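Local coordinates for flagellar hook protein FlgE (Caulobacter crescentus CB15, PDB 5AY6), which forms the flagellar hook, which probably works as a universal joint between the rotary motor and the filament, at residues A[57-60]-A[66-69]; A[153-158]-A[163-168]; A[252-255]-A[260-263]. All blocks are in the same frame, centred on the assembly; numbering follows the deposited sequence.

Contact 1 of 3, residues A[57-60]-A[66-69]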
loop_
_atom_site.group_PDB
_atom_site.type_symbol
_atom_site.label_atom_id
_atom_site.label_comp_id
_atom_site.label_asym_id
_atom_site.label_seq_id
_atom_site.Cartn_x
_atom_site.Cartn_y
_atom_site.Cartn_z
ATOM N N ILE A 57 -3.987 1.001 -2.008
ATOM C CA ILE A 57 -4.567 1.902 -2.989
ATOM C C ILE A 57 -5.303 3.018 -2.255
ATOM O O ILE A 57 -6.078 2.756 -1.333
ATOM C CB ILE A 57 -5.532 1.164 -3.932
ATOM C CG1 ILE A 57 -4.794 0.064 -4.699
ATOM C CG2 ILE A 57 -6.188 2.138 -4.906
ATOM C CD1 ILE A 57 -5.710 -0.804 -5.527
ATOM N N ALA A 58 -5.048 4.255 -2.661
ATOM C CA ALA A 58 -5.559 5.429 -1.953
ATOM C C ALA A 58 -7.071 5.411 -1.759
ATOM O O ALA A 58 -7.831 5.249 -2.716
ATOM C CB ALA A 58 -5.148 6.695 -2.690
ATOM N N ASN A 59 -7.489 5.560 -0.505
ATOM C CA ASN A 59 -8.886 5.795 -0.163
ATOM C C ASN A 59 -9.155 7.301 -0.150
ATOM O O ASN A 59 -8.259 8.089 0.152
ATOM C CB ASN A 59 -9.226 5.177 1.201
ATOM C CG ASN A 59 -9.489 3.682 1.128
ATOM O OD1 ASN A 59 -10.081 3.183 0.168
ATOM N ND2 ASN A 59 -9.060 2.959 2.158
ATOM N N PRO A 60 -10.389 7.716 -0.465
ATOM C CA PRO A 60 -11.519 6.851 -0.801
ATOM C C PRO A 60 -11.491 6.407 -2.253
ATOM O O PRO A 60 -10.824 7.027 -3.081
ATOM C CB PRO A 60 -12.730 7.740 -0.522
ATOM C CG PRO A 60 -12.237 9.116 -0.818
ATOM C CD PRO A 60 -10.781 9.138 -0.418
ATOM N N GLU A 66 -12.062 1.539 1.212
ATOM C CA GLU A 66 -12.010 0.090 1.017
ATOM C C GLU A 66 -10.891 -0.572 1.810
ATOM O O GLU A 66 -9.789 -0.029 1.930
ATOM C CB GLU A 66 -11.854 -0.243 -0.467
ATOM C CG GLU A 66 -13.005 0.262 -1.317
ATOM C CD GLU A 66 -12.911 -0.195 -2.758
ATOM O OE1 GLU A 66 -11.868 -0.768 -3.134
ATOM O OE2 GLU A 66 -13.883 0.021 -3.515
ATOM N N TYR A 67 -11.186 -1.754 2.343
ATOM C CA TYR A 67 -10.213 -2.525 3.107
ATOM C C TYR A 67 -10.328 -4.009 2.759
ATOM O O TYR A 67 -11.405 -4.486 2.397
ATOM C CB TYR A 67 -10.424 -2.325 4.615
ATOM C CG TYR A 67 -10.473 -0.878 5.066
ATOM C CD1 TYR A 67 -9.303 -0.150 5.268
ATOM C CD2 TYR A 67 -11.688 -0.246 5.313
ATOM C CE1 TYR A 67 -9.344 1.173 5.688
ATOM C CE2 TYR A 67 -11.735 1.082 5.737
ATOM C CZ TYR A 67 -10.561 1.783 5.922
ATOM O OH TYR A 67 -10.599 3.098 6.342
ATOM N N LEU A 68 -9.224 -4.741 2.866
ATOM C CA LEU A 68 -9.273 -6.192 2.712
ATOM C C LEU A 68 -9.591 -6.818 4.063
ATOM O O LEU A 68 -9.188 -6.290 5.100
ATOM C CB LEU A 68 -7.949 -6.742 2.177
ATOM C CG LEU A 68 -7.439 -6.167 0.856
ATOM C CD1 LEU A 68 -6.176 -6.894 0.410
ATOM C CD2 LEU A 68 -8.521 -6.258 -0.211
ATOM N N VAL A 69 -10.310 -7.939 4.050
ATOM C CA VAL A 69 -10.661 -8.637 5.283
ATOM C C VAL A 69 -10.390 -10.135 5.192
ATOM O O VAL A 69 -10.786 -10.788 4.224
ATOM C CB VAL A 69 -12.150 -8.442 5.645
ATOM C CG1 VAL A 69 -12.504 -9.241 6.894
ATOM C CG2 VAL A 69 -12.474 -6.975 5.843
#
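The backbone N of E66 donates to OD1 of N59 at 2.8 Å, with an N-H...O angle of 169°. The contact joins a loop to strand 64-73, the middle strand of an antiparallel five-stranded sheet in the region matching the FlgE third domain. The bond is straight at the hydrogen, but the donor stands above the carboxamide plane of N59, 46° out of it. The other half of the amide answers it. ND2 of N59 donates to O of E66 at 3.1 Å in a nearly straight bond, with E66 O in the amide plane of N59. One side chain thus grips both the N-H and the C=O of a single strand residue. The CG of N59 stands anti to its carbonyl carbon (chi1 -80°), which turns the amide toward E66. An alanine here is likely to leave the N-H and C=O of E66 without these mates and the loop less firmly tied to the strand. The backbone N of N59 also bonds to the carboxylate of D146, which gives the loop a second tie. The carboxylate of E66 pairs with K82 on strand 76-86. ND2 of N59 also meets the Y67 ring obliquely, 4.0 Å from CE1.

Contact 2 of 3, residues A[153-158]-A[163-168]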
loop_
_atom_site.group_PDB
_atom_site.type_symbol
_atom_site.label_atom_id
_atom_site.label_comp_id
_atom_site.label_asym_id
_atom_site.label_seq_id
_atom_site.Cartn_x
_atom_site.Cartn_y
_atom_site.Cartn_z
ATOM N N SER A 153 5.723 8.318 3.213
ATOM C CA SER A 153 6.176 9.689 3.023
ATOM C C SER A 153 5.672 10.572 4.165
ATOM O O SER A 153 6.364 11.496 4.598
ATOM C CB SER A 153 5.717 10.235 1.669
ATOM O OG SER A 153 6.333 9.518 0.606
ATOM N N ASP A 154 4.472 10.284 4.663
ATOM C CA ASP A 154 3.949 11.007 5.828
ATOM C C ASP A 154 4.851 10.759 7.029
ATOM O O ASP A 154 5.124 11.661 7.822
ATOM C CB ASP A 154 2.517 10.573 6.155
ATOM C CG ASP A 154 1.510 11.045 5.128
ATOM O OD1 ASP A 154 1.691 12.148 4.569
ATOM O OD2 ASP A 154 0.528 10.308 4.882
ATOM N N TYR A 155 5.318 9.522 7.145
ATOM C CA TYR A 155 6.180 9.116 8.247
ATOM C C TYR A 155 7.535 9.818 8.190
ATOM O O TYR A 155 8.058 10.260 9.215
ATOM C CB TYR A 155 6.361 7.598 8.232
ATOM C CG TYR A 155 7.407 7.096 9.194
ATOM C CD1 TYR A 155 7.120 6.950 10.547
ATOM C CD2 TYR A 155 8.683 6.760 8.754
ATOM C CE1 TYR A 155 8.074 6.492 11.431
ATOM C CE2 TYR A 155 9.642 6.300 9.632
ATOM C CZ TYR A 155 9.329 6.171 10.971
ATOM O OH TYR A 155 10.277 5.714 11.856
ATOM N N ALA A 156 8.097 9.926 6.990
ATOM C CA ALA A 156 9.371 10.605 6.806
ATOM C C ALA A 156 9.278 12.068 7.229
ATOM O O ALA A 156 10.229 12.636 7.767
ATOM C CB ALA A 156 9.827 10.499 5.351
ATOM N N LYS A 157 8.127 12.681 6.989
ATOM C CA LYS A 157 7.928 14.067 7.388
ATOM C C LYS A 157 7.704 14.193 8.895
ATOM O O LYS A 157 8.276 15.070 9.540
ATOM C CB LYS A 157 6.753 14.679 6.630
ATOM C CG LYS A 157 6.314 16.003 7.203
ATOM C CD LYS A 157 5.599 16.861 6.193
ATOM C CE LYS A 157 5.347 18.235 6.785
ATOM N NZ LYS A 157 6.610 18.818 7.320
ATOM N N ASP A 158 6.868 13.316 9.444
ATOM C CA ASP A 158 6.584 13.286 10.879
ATOM C C ASP A 158 6.531 11.837 11.347
ATOM O O ASP A 158 5.616 11.102 10.985
ATOM C CB ASP A 158 5.263 14.006 11.182
ATOM C CG ASP A 158 5.000 14.177 12.677
ATOM O OD1 ASP A 158 5.517 13.385 13.494
ATOM O OD2 ASP A 158 4.254 15.114 13.034
ATOM N N VAL A 163 3.228 5.449 8.320
ATOM C CA VAL A 163 3.749 4.113 8.598
ATOM C C VAL A 163 5.243 4.031 8.318
ATOM O O VAL A 163 5.704 4.431 7.251
ATOM C CB VAL A 163 3.022 3.039 7.754
ATOM C CG1 VAL A 163 3.567 1.645 8.064
ATOM C CG2 VAL A 163 1.520 3.087 7.995
ATOM N N LYS A 164 5.995 3.504 9.283
ATOM C CA LYS A 164 7.423 3.255 9.119
ATOM C C LYS A 164 7.660 2.107 8.142
ATOM O O LYS A 164 7.096 1.028 8.310
ATOM C CB LYS A 164 8.056 2.932 10.475
ATOM C CG LYS A 164 9.532 2.577 10.432
ATOM C CD LYS A 164 9.995 2.042 11.788
ATOM C CE LYS A 164 11.508 1.917 11.850
ATOM N NZ LYS A 164 12.149 3.262 11.890
ATOM N N PRO A 165 8.504 2.329 7.120
ATOM C CA PRO A 165 8.752 1.305 6.094
ATOM C C PRO A 165 9.401 0.041 6.661
ATOM O O PRO A 165 10.035 0.107 7.718
ATOM C CB PRO A 165 9.710 2.005 5.116
ATOM C CG PRO A 165 9.584 3.461 5.411
ATOM C CD PRO A 165 9.290 3.548 6.877
ATOM N N ASP A 166 9.229 -1.087 5.973
ATOM C CA ASP A 166 9.954 -2.320 6.296
ATOM C C ASP A 166 11.372 -2.262 5.753
ATOM O O ASP A 166 12.290 -2.869 6.308
ATOM C CB ASP A 166 9.246 -3.546 5.722
ATOM C CG ASP A 166 7.990 -3.895 6.472
ATOM O OD1 ASP A 166 7.938 -3.640 7.695
ATOM O OD2 ASP A 166 7.053 -4.423 5.838
ATOM N N PHE A 167 11.545 -1.550 4.647
ATOM C CA PHE A 167 12.866 -1.409 4.057
ATOM C C PHE A 167 12.927 -0.204 3.139
ATOM O O PHE A 167 11.927 0.185 2.539
ATOM C CB PHE A 167 13.255 -2.674 3.291
ATOM C CG PHE A 167 14.731 -2.776 3.009
ATOM C CD1 PHE A 167 15.648 -2.811 4.052
ATOM C CD2 PHE A 167 15.199 -2.835 1.708
ATOM C CE1 PHE A 167 17.007 -2.905 3.798
ATOM C CE2 PHE A 167 16.560 -2.933 1.448
ATOM C CZ PHE A 167 17.461 -2.963 2.493
ATOM N N GLU A 168 14.113 0.382 3.040
ATOM C CA GLU A 168 14.321 1.540 2.189
ATOM C C GLU A 168 15.612 1.423 1.389
ATOM O O GLU A 168 16.613 0.872 1.860
ATOM C CB GLU A 168 14.349 2.826 3.019
ATOM C CG GLU A 168 13.047 3.160 3.711
ATOM C CD GLU A 168 13.052 4.563 4.294
ATOM O OE1 GLU A 168 14.048 4.939 4.949
ATOM O OE2 GLU A 168 12.061 5.294 4.086
#
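The ring of Y155 swings out beside its own carbonyl carbon (chi1 171°), and K164 holds CG anti to its backbone N (chi1 177°). These torsions lay the two side chains side by side, pointing the same way. The contact packs the short helix 152-157 against the segment that leads into strand 167-174. The main contact is a CH-pi interaction. CA of K164 sits 3.6 Å from the centroid of the Y155 ring, only 6° off the ring normal. CB of K164 covers the same face farther out, 3.5 Å from CZ of Y155. The lysine chain runs extended until chi4, where it bends and brings NZ to 3.1 Å from OH of Y155. P165 adds an apolar touch, with its CD 3.8 Å from CD2 of Y155. At the base of the ring, CB of Y155 meets O of V163 at 3.4 Å. Backbone, aliphatic chain and proline ring thus all pack on one tyrosine. V163 turns its own side chain away from the helix, onto L188 of strand 180-189 and the loop residues A22 and W150. S153 OG bonds to E199 and D154 OD1 to N212, which ties the helix to strand 195-202 and a loop. D166 and F167 form a classic beta bulge opposite M187, where strand 167-174 starts at the edge of its antiparallel sheet.

Contact 3 of 3, residues A[252-255]-A[260-263]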
loop_
_atom_site.group_PDB
_atom_site.type_symbol
_atom_site.label_atom_id
_atom_site.label_comp_id
_atom_site.label_asym_id
_atom_site.label_seq_id
_atom_site.Cartn_x
_atom_site.Cartn_y
_atom_site.Cartn_z
ATOM N N ALA A 252 2.312 23.887 -14.696
ATOM C CA ALA A 252 1.580 23.098 -15.682
ATOM C C ALA A 252 0.546 23.967 -16.390
ATOM O O ALA A 252 -0.308 24.554 -15.737
ATOM C CB ALA A 252 0.905 21.913 -15.022
ATOM N N PRO A 253 0.620 24.054 -17.728
ATOM C CA PRO A 253 -0.348 24.871 -18.470
ATOM C C PRO A 253 -1.775 24.411 -18.236
ATOM O O PRO A 253 -2.008 23.216 -18.058
ATOM C CB PRO A 253 0.055 24.659 -19.932
ATOM C CG PRO A 253 1.495 24.287 -19.871
ATOM C CD PRO A 253 1.641 23.471 -18.612
ATOM N N THR A 254 -2.712 25.352 -18.222
ATOM C CA THR A 254 -4.124 25.005 -18.090
ATOM C C THR A 254 -4.524 24.101 -19.244
ATOM O O THR A 254 -4.289 24.440 -20.401
ATOM C CB THR A 254 -5.022 26.262 -18.082
ATOM O OG1 THR A 254 -4.584 27.150 -17.051
ATOM C CG2 THR A 254 -6.483 25.882 -17.835
ATOM N N VAL A 255 -5.112 22.947 -18.936
ATOM C CA VAL A 255 -5.510 22.014 -19.983
ATOM C C VAL A 255 -6.689 22.526 -20.806
ATOM O O VAL A 255 -7.531 23.280 -20.311
ATOM C CB VAL A 255 -5.882 20.628 -19.405
ATOM C CG1 VAL A 255 -4.643 19.927 -18.865
ATOM C CG2 VAL A 255 -6.956 20.765 -18.324
ATOM N N VAL A 260 -7.928 16.446 -19.093
ATOM C CA VAL A 260 -8.177 16.778 -17.694
ATOM C C VAL A 260 -6.860 17.175 -17.023
ATOM O O VAL A 260 -5.806 16.633 -17.349
ATOM C CB VAL A 260 -8.840 15.592 -16.948
ATOM C CG1 VAL A 260 -7.899 14.395 -16.883
ATOM C CG2 VAL A 260 -9.289 16.005 -15.561
ATOM N N GLN A 261 -6.905 18.143 -16.111
ATOM C CA GLN A 261 -5.679 18.615 -15.482
ATOM C C GLN A 261 -5.051 17.508 -14.640
ATOM O O GLN A 261 -5.664 17.033 -13.685
ATOM C CB GLN A 261 -5.945 19.840 -14.612
ATOM C CG GLN A 261 -4.682 20.589 -14.213
ATOM C CD GLN A 261 -4.133 21.431 -15.345
ATOM O OE1 GLN A 261 -4.866 22.195 -15.980
ATOM N NE2 GLN A 261 -2.840 21.300 -15.607
ATOM N N PRO A 262 -3.828 17.091 -14.991
ATOM C CA PRO A 262 -3.146 16.060 -14.203
ATOM C C PRO A 262 -2.870 16.555 -12.797
ATOM O O PRO A 262 -2.668 17.761 -12.628
ATOM C CB PRO A 262 -1.835 15.838 -14.967
ATOM C CG PRO A 262 -2.086 16.388 -16.333
ATOM C CD PRO A 262 -3.017 17.532 -16.137
ATOM N N PRO A 263 -2.867 15.651 -11.799
ATOM C CA PRO A 263 -2.429 16.082 -10.472
ATOM C C PRO A 263 -1.070 16.746 -10.601
ATOM O O PRO A 263 -0.275 16.319 -11.445
ATOM C CB PRO A 263 -2.348 14.776 -9.674
ATOM C CG PRO A 263 -3.253 13.838 -10.394
ATOM C CD PRO A 263 -3.136 14.204 -11.847
#
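A long proline-rich loop between strands 242-245 and 277-291 doubles back here, and Q261 bridges its two arms. Neither arm is a regular strand; 252-255 and 261-263 run extended, with backbone angles like those of polyproline II. The side-chain amide of Q261 bonds to the backbone of the other arm. Its NE2 donates to O of P253 at 3.2 Å, with P253 O in the plane of the amide. The donor stands above the P253 carbonyl plane, 40° out of it. Its OE1 accepts the N-H of V255 at 3.1 Å, and the angle at the hydrogen is 159°. Two bonds through the two ends of one amide fix its rotation. The chain of Q261 is bent at chi2 (77°), which turns the amide toward 252-255. V255 crosses the glutamine obliquely. Its CG2 touches OE1 of Q261 at 3.5 Å, and its CG1 lies 4.0 Å from CD of P262. CB of A252 closes in on NE2 of Q261 at 3.8 Å. The contact is a surface one, within the region matching the FlaE D2 domain. It is an extended, polyproline II-like loop whose arms are bridged by a glutamine amide bonded to main-chain C=O and N-H.

This chain is a fragment of FlgE covering the third-domain and D2 regions. Its three contacts follow one another along the chain; none nests in or crosses another. From the N terminus, contact 1 closes the loop after strand 45-53 onto strand 64-73, part of the sheet of the third-domain region. Contact 2 closes a short turn between helix 152-157 and the residues just before strand 167-174, which opens a second antiparallel sheet. Contact 3 closes part of the long loop between strands 242-245 and 277-291, which belong to a mixed sheet. The contact centres lie about 19 Å (1 and 2), 27 Å (1 and 3) and 29 Å (2 and 3) apart. None touches another.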